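Local coordinates for protein nicotinamide-nucleotide adenylyltransferase NadR family / Ribosylnicotinamide kinase (Lactococcus lactis subsp. cremoris, PDB 6GYE) that binds nicotinamide riboside and probably phosphorylates it and adenylylates the product on the way to NAD+, at residues R199-S203 / I204-F208; T265-Y268 / A269-L273; E325-M328 / R329-E333; G335-D338 / K339-I342. All coordinates share one frame; numbering follows the deposited sequence.

Contact 1: residues R199-S203 / I204-F208; sequences RLARS and INAPF
A Schellman motif closes helix 193-203 here, and Ala201 meets the outgoing loop with both its carbonyl and its methyl. The helix is the one that follows the probable Walker A P-loop, and the loop leads on to helix 212-220. Ala201 O takes two backbone donors from opposite faces of its plane: Ala206 N at 2.9 Å, the six-residue closure of the motif, and Ile204 N at 3.1 Å. Asn205, with phi at +62°, turns the chain between them, and its N makes a weak bond back to Arg202 O. Beyond the turn the chain runs back past the helix, and Ala201 CB packs on Phe208 CD1 at 3.6 Å. Phe208 is held with CG between its own N and carbonyl carbon (chi1 60°), which turns the ring back to the helix. Arg202 stretches out beside it: Phe208 CZ sits over one face of the guanidinium, near its rim, 4.0 Å from NH2, the two planes 86° apart. Phe257 of strand 255-259 packs against Ala201, Ile204 and Ala206. Two amides thus satisfy Ala201 O at the helix end, while the Ala201 methyl and the Phe208 ring pack beside the bend.

Contact 2: residues T265-Y268 / A269-L273; sequences TRVY and AKLYL
Tyr268 O receives Tyr272 N at 2.9 Å in the last turn of the alpha-helix 262-272. The same i to i+4 ladder runs just before it, with Ala269 N on Thr265 O, also at 2.9 Å, and Leu271 N on Val267 O at 3.0 Å. Leu273 is the first residue to leave helical angles. One turn apart on the same side, the two tyrosines point the same way, both with CG anti to the carbonyl carbon (chi1 -74° and -60°), and they meet rim to rim: Tyr272 CE2 comes 3.7 Å from Tyr268 CD1, each atom near the plane of the other ring. Trp316 serves both, stacking on Tyr268 and meeting Tyr272 with nearly parallel planes. Replacing Tyr272 with an alanine would probably strip the edge of Tyr268 of this neighbour and take away one of the rings that Trp316 meets. Round the helix, Val267 faces helix 320-333, and Arg266 reaches out in an extended chain to a salt bridge with Glu282. Leu271 CB lies over one face of the Tyr272 ring, while Tyr272 CD2 rests 3.2 Å from Tyr268 O.

Contact 3: residues E325-M328 / R329-E333; sequences EELM and RQLAE
A chi1 of 177° swings Glu326 CG away from its own amide nitrogen, and a bend at chi2 of 64° lays the carboxylate along helix 320-333, where Arg329, one turn on and itself bent at chi3, comes across it at about a right angle. Arg329 grips side-on, putting two nitrogens on one oxygen: NE at 2.7 Å and NH2 at 2.9 Å from Glu326 OE1. That oxygen lies in the guanidinium plane; NH2 meets its anti lone pair, whereas NE arrives from above the carboxylate plane. The other oxygen, Glu326 OE2, offers its anti lone pair to Gln330 NE2 at 2.9 Å. Glu325 O lies over the centre of one guanidinium face. A leucine in place of Glu326 would probably leave the Arg329 charge without its mate and take from Gln330 NE2 its carboxylate acceptor. Another side of the helix is apolar: Leu331 CD1 packs on Leu327 CG at 3.9 Å and lies 4.2 Å from Met328 SD, and both leucines continue onto Met186 and Val299 of the parallel sheet. Arg329 probably offsets the charge of the buried carboxylate, while Gln330 adds a neutral donor, and the two together probably limit the carboxylate's rotation.

Contact 4: residues G335-D338 / K339-I342; sequences GLLD and KVVI
Lys339 meets the turn before it through its backbone: its N donates to Leu336 O at 2.9 Å, with an N-H...O angle of 154°. The Lys339 CB packs against the same carbonyl oxygen, 3.6 Å away. From there the side chain runs out fully extended, with CG anti to the carbonyl carbon (chi1 -62°), and leaves the turn behind; its NZ ends in a hydrogen bond to Met294 O. Val340 comes next and repeats the i to i+3 step, its N bonding to Leu337 O at 3.2 Å. That donor stands well above the carbonyl plane, 71° out of it, so the bond is fairly straight at the hydrogen but steep at the oxygen. Together the two bonds mark a short 3-10 turn over residues 337-339, the link that carries the chain from the end of helix 320-333 into strand 340-342, an outermost strand of the parallel sheet of the P-loop NTPase domain. The helix itself closes in a Schellman motif at Gly335, whose positive phi favours glycine. On Val340, the methyl CG2 does the touching: it rests 3.5 Å from Leu336 O and 4.5 Å from Leu337 CD2, a loose apolar contact. The same valine also packs on Leu331 of the helix and Val299 of the neighbouring strand. With Val341 the chain is in the sheet, pairing its backbone with Ile297 and Val299 of strand 296-300 while its side chain turns to His361 and Tyr369 of helix 358-370. The Ile342 side chain touches Pro301.

How the contacts relate
All four contacts are local, in the P-loop NTPase-like half of the chain. Contacts 2 and 3 lie on neighbouring helices, with centres 12 Å apart, and touch: Arg266 NH1 meets Glu333 OE2 at 3.0 Å in a salt bridge, and Val267 packs on Leu327. Contact 4 continues contact 3 along the chain, Leu336 N lying 3.0 Å from Leu331 O. Contact 1 stands apart, about 10 Å from contact 4 at the nearest atoms. Contacts 1 to 3 are partly buried and contact 4 is at the surface. Contacts 1 and 4 rest largely on backbone bonds at turns, contact 2 pairs aromatic edges, and contact 3 joins a salt bridge and an amide on one carboxylate to leucine packing.

Contact 1: residues R199-S203 / I204-F208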
loop_
_atom_site.group_PDB
_atom_site.type_symbol
_atom_site.label_atom_id
_atom_site.label_comp_id
_atom_site.label_asym_id
_atom_site.label_seq_id
_atom_site.Cartn_x
_atom_site.Cartn_y
_atom_site.Cartn_z
ATOM N N ARG A 199 -22.940 -0.048 5.955
ATOM C CA ARG A 199 -23.149 0.876 7.063
ATOM C C ARG A 199 -21.822 1.245 7.721
ATOM O O ARG A 199 -21.580 2.424 8.019
ATOM C CB ARG A 199 -24.130 0.287 8.070
ATOM C CG ARG A 199 -25.467 0.027 7.421
ATOM C CD ARG A 199 -26.626 0.622 8.129
ATOM N NE ARG A 199 -27.322 -0.304 9.008
ATOM C CZ ARG A 199 -28.611 -0.608 8.891
ATOM N NH1 ARG A 199 -29.344 -0.061 7.923
ATOM N NH2 ARG A 199 -29.168 -1.439 9.759
ATOM N N LEU A 200 -20.931 0.268 7.933
ATOM C CA LEU A 200 -19.632 0.605 8.520
ATOM C C LEU A 200 -18.877 1.596 7.638
ATOM O O LEU A 200 -18.426 2.640 8.114
ATOM C CB LEU A 200 -18.794 -0.653 8.757
ATOM C CG LEU A 200 -19.273 -1.639 9.829
ATOM C CD1 LEU A 200 -18.439 -2.907 9.775
ATOM C CD2 LEU A 200 -19.227 -1.024 11.230
ATOM N N ALA A 201 -18.757 1.293 6.336
ATOM C CA ALA A 201 -18.025 2.163 5.409
ATOM C C ALA A 201 -18.674 3.538 5.302
ATOM O O ALA A 201 -17.997 4.572 5.394
ATOM C CB ALA A 201 -17.942 1.519 4.017
ATOM N N ARG A 202 -19.990 3.571 5.101
ATOM C CA ARG A 202 -20.632 4.869 4.939
ATOM C C ARG A 202 -20.529 5.693 6.217
ATOM O O ARG A 202 -20.522 6.926 6.154
ATOM C CB ARG A 202 -22.082 4.689 4.472
ATOM C CG ARG A 202 -22.155 4.335 2.970
ATOM C CD ARG A 202 -23.475 3.715 2.553
ATOM N NE ARG A 202 -23.522 3.514 1.109
ATOM C CZ ARG A 202 -24.376 2.717 0.473
ATOM N NH1 ARG A 202 -25.286 2.004 1.138
ATOM N NH2 ARG A 202 -24.316 2.640 -0.845
ATOM N N SER A 203 -20.384 5.044 7.378
ATOM C CA SER A 203 -20.271 5.802 8.627
ATOM C C SER A 203 -19.064 6.728 8.615
ATOM O O SER A 203 -19.076 7.767 9.282
ATOM C CB SER A 203 -20.169 4.859 9.825
ATOM O OG SER A 203 -21.333 4.059 9.947
ATOM N N ILE A 204 -18.039 6.416 7.826
ATOM C CA ILE A 204 -16.850 7.259 7.863
ATOM C C ILE A 204 -16.397 7.668 6.463
ATOM O O ILE A 204 -15.236 8.045 6.270
ATOM C CB ILE A 204 -15.710 6.539 8.613
ATOM C CG1 ILE A 204 -15.418 5.173 7.968
ATOM C CG2 ILE A 204 -16.053 6.368 10.095
ATOM C CD1 ILE A 204 -14.117 4.531 8.485
ATOM N N ASN A 205 -17.304 7.615 5.481
ATOM C CA ASN A 205 -16.997 8.023 4.113
ATOM C C ASN A 205 -15.894 7.160 3.493
ATOM O O ASN A 205 -15.073 7.647 2.709
ATOM C CB ASN A 205 -16.645 9.520 4.027
ATOM C CG ASN A 205 -17.851 10.400 4.186
ATOM O OD1 ASN A 205 -18.988 9.946 3.988
ATOM N ND2 ASN A 205 -17.624 11.687 4.460
ATOM N N ALA A 206 -15.862 5.848 3.860
ATOM C CA ALA A 206 -14.880 4.923 3.326
ATOM C C ALA A 206 -15.437 4.154 2.133
ATOM O O ALA A 206 -16.647 3.925 2.045
ATOM C CB ALA A 206 -14.454 3.923 4.404
ATOM N N PRO A 207 -14.586 3.746 1.194
ATOM C CA PRO A 207 -15.041 2.868 0.122
ATOM C C PRO A 207 -15.184 1.452 0.657
ATOM O O PRO A 207 -14.619 1.089 1.687
ATOM C CB PRO A 207 -13.925 2.963 -0.935
ATOM C CG PRO A 207 -12.738 3.343 -0.198
ATOM C CD PRO A 207 -13.165 4.105 1.035
ATOM N N PHE A 208 -15.962 0.653 -0.065
ATOM C CA PHE A 208 -16.156 -0.743 0.294
ATOM C C PHE A 208 -16.296 -1.563 -0.983
ATOM O O PHE A 208 -16.690 -1.046 -2.021
ATOM C CB PHE A 208 -17.395 -0.922 1.181
ATOM C CG PHE A 208 -18.674 -0.466 0.533
ATOM C CD1 PHE A 208 -19.109 0.846 0.667
ATOM C CD2 PHE A 208 -19.437 -1.346 -0.218
ATOM C CE1 PHE A 208 -20.294 1.263 0.065
ATOM C CE2 PHE A 208 -20.618 -0.930 -0.831
ATOM C CZ PHE A 208 -21.048 0.367 -0.690
#

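Contact 2: residues T265-Y268 / A269-L273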
loop_
_atom_site.group_PDB
_atom_site.type_symbol
_atom_site.label_atom_id
_atom_site.label_comp_id
_atom_site.label_asym_id
_atom_site.label_seq_id
_atom_site.Cartn_x
_atom_site.Cartn_y
_atom_site.Cartn_z
ATOM N N THR A 265 -13.831 -17.750 0.454
ATOM C CA THR A 265 -14.022 -18.665 -0.671
ATOM C C THR A 265 -13.375 -20.013 -0.395
ATOM O O THR A 265 -13.903 -21.049 -0.811
ATOM C CB THR A 265 -13.442 -18.077 -1.954
ATOM O OG1 THR A 265 -14.031 -16.801 -2.189
ATOM C CG2 THR A 265 -13.735 -19.001 -3.190
ATOM N N ARG A 266 -12.246 -20.019 0.327
ATOM C CA ARG A 266 -11.572 -21.272 0.639
ATOM C C ARG A 266 -12.383 -22.120 1.606
ATOM O O ARG A 266 -12.283 -23.351 1.587
ATOM C CB ARG A 266 -10.175 -20.994 1.202
ATOM C CG ARG A 266 -9.276 -22.228 1.270
ATOM C CD ARG A 266 -7.865 -21.882 1.772
ATOM N NE ARG A 266 -6.991 -23.059 1.854
ATOM C CZ ARG A 266 -6.766 -23.751 2.965
ATOM N NH1 ARG A 266 -7.343 -23.388 4.097
ATOM N NH2 ARG A 266 -5.954 -24.800 2.950
ATOM N N VAL A 267 -13.179 -21.494 2.462
ATOM C CA VAL A 267 -14.049 -22.269 3.329
ATOM C C VAL A 267 -15.116 -22.979 2.504
ATOM O O VAL A 267 -15.340 -24.186 2.663
ATOM C CB VAL A 267 -14.665 -21.372 4.414
ATOM C CG1 VAL A 267 -15.721 -22.144 5.178
ATOM C CG2 VAL A 267 -13.573 -20.842 5.363
ATOM N N TYR A 268 -15.775 -22.251 1.590
ATOM C CA TYR A 268 -16.775 -22.898 0.743
ATOM C C TYR A 268 -16.158 -24.017 -0.084
ATOM O O TYR A 268 -16.720 -25.119 -0.162
ATOM C CB TYR A 268 -17.461 -21.882 -0.165
ATOM C CG TYR A 268 -18.440 -20.995 0.559
ATOM C CD1 TYR A 268 -19.510 -21.542 1.265
ATOM C CD2 TYR A 268 -18.297 -19.608 0.546
ATOM C CE1 TYR A 268 -20.408 -20.732 1.948
ATOM C CE2 TYR A 268 -19.206 -18.784 1.211
ATOM C CZ TYR A 268 -20.252 -19.351 1.914
ATOM O OH TYR A 268 -21.147 -18.540 2.577
ATOM N N ALA A 269 -14.992 -23.760 -0.687
ATOM C CA ALA A 269 -14.341 -24.789 -1.493
ATOM C C ALA A 269 -14.055 -26.036 -0.667
ATOM O O ALA A 269 -14.321 -27.160 -1.119
ATOM C CB ALA A 269 -13.046 -24.250 -2.106
ATOM N N LYS A 270 -13.545 -25.858 0.557
ATOM C CA LYS A 270 -13.230 -27.007 1.403
ATOM C C LYS A 270 -14.484 -27.805 1.723
ATOM O O LYS A 270 -14.453 -29.040 1.742
ATOM C CB LYS A 270 -12.530 -26.546 2.688
ATOM C CG LYS A 270 -12.034 -27.675 3.585
ATOM C CD LYS A 270 -10.951 -28.513 2.894
ATOM C CE LYS A 270 -10.194 -29.409 3.872
ATOM N NZ LYS A 270 -8.980 -28.720 4.445
ATOM N N LEU A 271 -15.606 -27.118 1.943
ATOM C CA LEU A 271 -16.836 -27.794 2.335
ATOM C C LEU A 271 -17.531 -28.478 1.174
ATOM O O LEU A 271 -18.181 -29.505 1.376
ATOM C CB LEU A 271 -17.809 -26.813 2.980
ATOM C CG LEU A 271 -17.407 -26.336 4.372
ATOM C CD1 LEU A 271 -18.482 -25.456 4.960
ATOM C CD2 LEU A 271 -17.191 -27.550 5.228
ATOM N N TYR A 272 -17.446 -27.926 -0.034
ATOM C CA TYR A 272 -18.297 -28.401 -1.115
ATOM C C TYR A 272 -17.560 -28.983 -2.314
ATOM O O TYR A 272 -18.188 -29.693 -3.103
ATOM C CB TYR A 272 -19.217 -27.269 -1.599
ATOM C CG TYR A 272 -20.117 -26.743 -0.499
ATOM C CD1 TYR A 272 -21.164 -27.512 -0.005
ATOM C CD2 TYR A 272 -19.923 -25.484 0.046
ATOM C CE1 TYR A 272 -21.991 -27.044 0.999
ATOM C CE2 TYR A 272 -20.748 -25.008 1.055
ATOM C CZ TYR A 272 -21.778 -25.793 1.526
ATOM O OH TYR A 272 -22.601 -25.329 2.525
ATOM N N LEU A 273 -16.286 -28.736 -2.471
ATOM C CA LEU A 273 -15.656 -29.352 -3.630
ATOM C C LEU A 273 -15.140 -30.737 -3.284
ATOM O O LEU A 273 -14.818 -31.026 -2.126
ATOM C CB LEU A 273 -14.497 -28.491 -4.125
ATOM C CG LEU A 273 -14.781 -27.227 -4.936
ATOM C CD1 LEU A 273 -13.474 -26.513 -5.237
ATOM C CD2 LEU A 273 -15.511 -27.571 -6.237
#

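Contact 3: residues E325-M328 / R329-E333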
loop_
_atom_site.group_PDB
_atom_site.type_symbol
_atom_site.label_atom_id
_atom_site.label_comp_id
_atom_site.label_asym_id
_atom_site.label_seq_id
_atom_site.Cartn_x
_atom_site.Cartn_y
_atom_site.Cartn_z
ATOM N N GLU A 325 -17.304 -23.100 11.940
ATOM C CA GLU A 325 -16.207 -23.891 12.496
ATOM C C GLU A 325 -15.057 -24.001 11.509
ATOM O O GLU A 325 -13.888 -23.916 11.897
ATOM C CB GLU A 325 -16.681 -25.290 12.903
ATOM C CG GLU A 325 -17.782 -25.339 13.966
ATOM C CD GLU A 325 -17.469 -24.531 15.226
ATOM O OE1 GLU A 325 -16.278 -24.360 15.576
ATOM O OE2 GLU A 325 -18.428 -24.057 15.874
ATOM N N GLU A 326 -15.360 -24.196 10.227
ATOM C CA GLU A 326 -14.280 -24.325 9.260
ATOM C C GLU A 326 -13.567 -22.993 9.069
ATOM O O GLU A 326 -12.336 -22.953 8.934
ATOM C CB GLU A 326 -14.819 -24.858 7.933
ATOM C CG GLU A 326 -13.769 -24.957 6.837
ATOM C CD GLU A 326 -12.658 -25.951 7.154
ATOM O OE1 GLU A 326 -12.821 -26.795 8.069
ATOM O OE2 GLU A 326 -11.608 -25.887 6.477
ATOM N N LEU A 327 -14.324 -21.895 9.082
ATOM C CA LEU A 327 -13.715 -20.575 8.968
ATOM C C LEU A 327 -12.753 -20.323 10.121
ATOM O O LEU A 327 -11.613 -19.886 9.912
ATOM C CB LEU A 327 -14.796 -19.494 8.925
ATOM C CG LEU A 327 -14.324 -18.029 8.983
ATOM C CD1 LEU A 327 -13.482 -17.627 7.768
ATOM C CD2 LEU A 327 -15.491 -17.080 9.141
ATOM N N MET A 328 -13.192 -20.612 11.350
ATOM C CA MET A 328 -12.319 -20.401 12.498
ATOM C C MET A 328 -11.085 -21.295 12.424
ATOM O O MET A 328 -9.975 -20.851 12.738
ATOM C CB MET A 328 -13.087 -20.622 13.801
ATOM C CG MET A 328 -14.218 -19.612 14.052
ATOM S SD MET A 328 -13.807 -17.847 13.850
ATOM C CE MET A 328 -12.444 -17.673 15.003
ATOM N N ARG A 329 -11.252 -22.551 12.006
ATOM C CA ARG A 329 -10.087 -23.408 11.775
ATOM C C ARG A 329 -9.103 -22.738 10.823
ATOM O O ARG A 329 -7.896 -22.697 11.077
ATOM C CB ARG A 329 -10.492 -24.757 11.183
ATOM C CG ARG A 329 -10.621 -25.909 12.138
ATOM C CD ARG A 329 -10.890 -27.196 11.364
ATOM N NE ARG A 329 -12.158 -27.206 10.633
ATOM C CZ ARG A 329 -13.337 -27.524 11.163
ATOM N NH1 ARG A 329 -13.415 -27.861 12.449
ATOM N NH2 ARG A 329 -14.432 -27.512 10.400
ATOM N N GLN A 330 -9.608 -22.218 9.702
ATOM C CA GLN A 330 -8.716 -21.662 8.694
ATOM C C GLN A 330 -8.083 -20.358 9.163
ATOM O O GLN A 330 -6.888 -20.137 8.942
ATOM C CB GLN A 330 -9.463 -21.481 7.369
ATOM C CG GLN A 330 -9.912 -22.821 6.751
ATOM C CD GLN A 330 -10.166 -22.726 5.246
ATOM O OE1 GLN A 330 -9.621 -21.852 4.571
ATOM N NE2 GLN A 330 -10.992 -23.631 4.718
ATOM N N LEU A 331 -8.853 -19.486 9.823
ATOM C CA LEU A 331 -8.250 -18.282 10.389
ATOM C C LEU A 331 -7.137 -18.642 11.371
ATOM O O LEU A 331 -6.132 -17.927 11.468
ATOM C CB LEU A 331 -9.315 -17.404 11.057
ATOM C CG LEU A 331 -10.318 -16.713 10.118
ATOM C CD1 LEU A 331 -11.491 -16.077 10.872
ATOM C CD2 LEU A 331 -9.629 -15.675 9.268
ATOM N N ALA A 332 -7.274 -19.761 12.080
ATOM C CA ALA A 332 -6.151 -20.239 12.872
ATOM C C ALA A 332 -5.032 -20.741 11.968
ATOM O O ALA A 332 -3.857 -20.428 12.192
ATOM C CB ALA A 332 -6.608 -21.335 13.834
ATOM N N GLU A 333 -5.380 -21.502 10.929
ATOM C CA GLU A 333 -4.373 -22.039 10.017
ATOM C C GLU A 333 -3.460 -20.945 9.461
ATOM O O GLU A 333 -2.252 -21.151 9.324
ATOM C CB GLU A 333 -5.058 -22.805 8.879
ATOM C CG GLU A 333 -4.107 -23.294 7.796
ATOM C CD GLU A 333 -4.790 -24.124 6.724
ATOM O OE1 GLU A 333 -4.075 -24.749 5.910
ATOM O OE2 GLU A 333 -6.040 -24.175 6.709
#

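Contact 4: residues G335-D338 / K339-I342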
loop_
_atom_site.group_PDB
_atom_site.type_symbol
_atom_site.label_atom_id
_atom_site.label_comp_id
_atom_site.label_asym_id
_atom_site.label_seq_id
_atom_site.Cartn_x
_atom_site.Cartn_y
_atom_site.Cartn_z
ATOM N N GLY A 335 -2.882 -18.017 10.952
ATOM C CA GLY A 335 -2.349 -17.194 12.037
ATOM C C GLY A 335 -2.944 -15.805 12.172
ATOM O O GLY A 335 -2.220 -14.849 12.475
ATOM N N LEU A 336 -4.254 -15.675 11.992
ATOM C CA LEU A 336 -4.917 -14.380 11.967
ATOM C C LEU A 336 -5.725 -14.089 13.228
ATOM O O LEU A 336 -6.402 -13.057 13.293
ATOM C CB LEU A 336 -5.831 -14.305 10.745
ATOM C CG LEU A 336 -5.130 -14.479 9.401
ATOM C CD1 LEU A 336 -6.152 -14.702 8.311
ATOM C CD2 LEU A 336 -4.292 -13.261 9.097
ATOM N N LEU A 337 -5.672 -14.962 14.231
ATOM C CA LEU A 337 -6.655 -14.886 15.309
ATOM C C LEU A 337 -6.576 -13.580 16.087
ATOM O O LEU A 337 -7.581 -13.146 16.660
ATOM C CB LEU A 337 -6.488 -16.076 16.251
ATOM C CG LEU A 337 -6.887 -17.390 15.583
ATOM C CD1 LEU A 337 -6.806 -18.519 16.553
ATOM C CD2 LEU A 337 -8.303 -17.266 15.020
ATOM N N ASP A 338 -5.411 -12.926 16.110
ATOM C CA ASP A 338 -5.290 -11.688 16.876
ATOM C C ASP A 338 -5.971 -10.503 16.209
ATOM O O ASP A 338 -6.222 -9.493 16.878
ATOM C CB ASP A 338 -3.821 -11.358 17.125
ATOM C CG ASP A 338 -3.251 -12.119 18.305
ATOM O OD1 ASP A 338 -4.019 -12.447 19.241
ATOM O OD2 ASP A 338 -2.036 -12.396 18.298
ATOM N N LYS A 339 -6.313 -10.619 14.930
ATOM C CA LYS A 339 -7.052 -9.591 14.216
ATOM C C LYS A 339 -8.547 -9.875 14.144
ATOM O O LYS A 339 -9.288 -9.074 13.564
ATOM C CB LYS A 339 -6.485 -9.449 12.796
ATOM C CG LYS A 339 -5.024 -8.999 12.773
ATOM C CD LYS A 339 -4.457 -9.090 11.364
ATOM C CE LYS A 339 -3.037 -8.536 11.297
ATOM N NZ LYS A 339 -2.509 -8.713 9.916
ATOM N N VAL A 340 -9.014 -10.980 14.720
ATOM C CA VAL A 340 -10.402 -11.403 14.568
ATOM C C VAL A 340 -11.234 -10.888 15.737
ATOM O O VAL A 340 -10.899 -11.111 16.903
ATOM C CB VAL A 340 -10.507 -12.933 14.475
ATOM C CG1 VAL A 340 -11.960 -13.350 14.527
ATOM C CG2 VAL A 340 -9.868 -13.461 13.201
ATOM N N VAL A 341 -12.333 -10.219 15.418
ATOM C CA VAL A 341 -13.367 -9.863 16.374
ATOM C C VAL A 341 -14.651 -10.542 15.921
ATOM O O VAL A 341 -15.073 -10.380 14.770
ATOM C CB VAL A 341 -13.556 -8.340 16.465
ATOM C CG1 VAL A 341 -14.770 -8.007 17.326
ATOM C CG2 VAL A 341 -12.275 -7.675 17.000
ATOM N N ILE A 342 -15.257 -11.315 16.814
ATOM C CA ILE A 342 -16.476 -12.053 16.523
ATOM C C ILE A 342 -17.668 -11.227 16.991
ATOM O O ILE A 342 -17.720 -10.804 18.156
ATOM C CB ILE A 342 -16.449 -13.424 17.208
ATOM C CG1 ILE A 342 -15.255 -14.213 16.690
ATOM C CG2 ILE A 342 -17.755 -14.156 16.965
ATOM C CD1 ILE A 342 -15.236 -15.631 17.152
#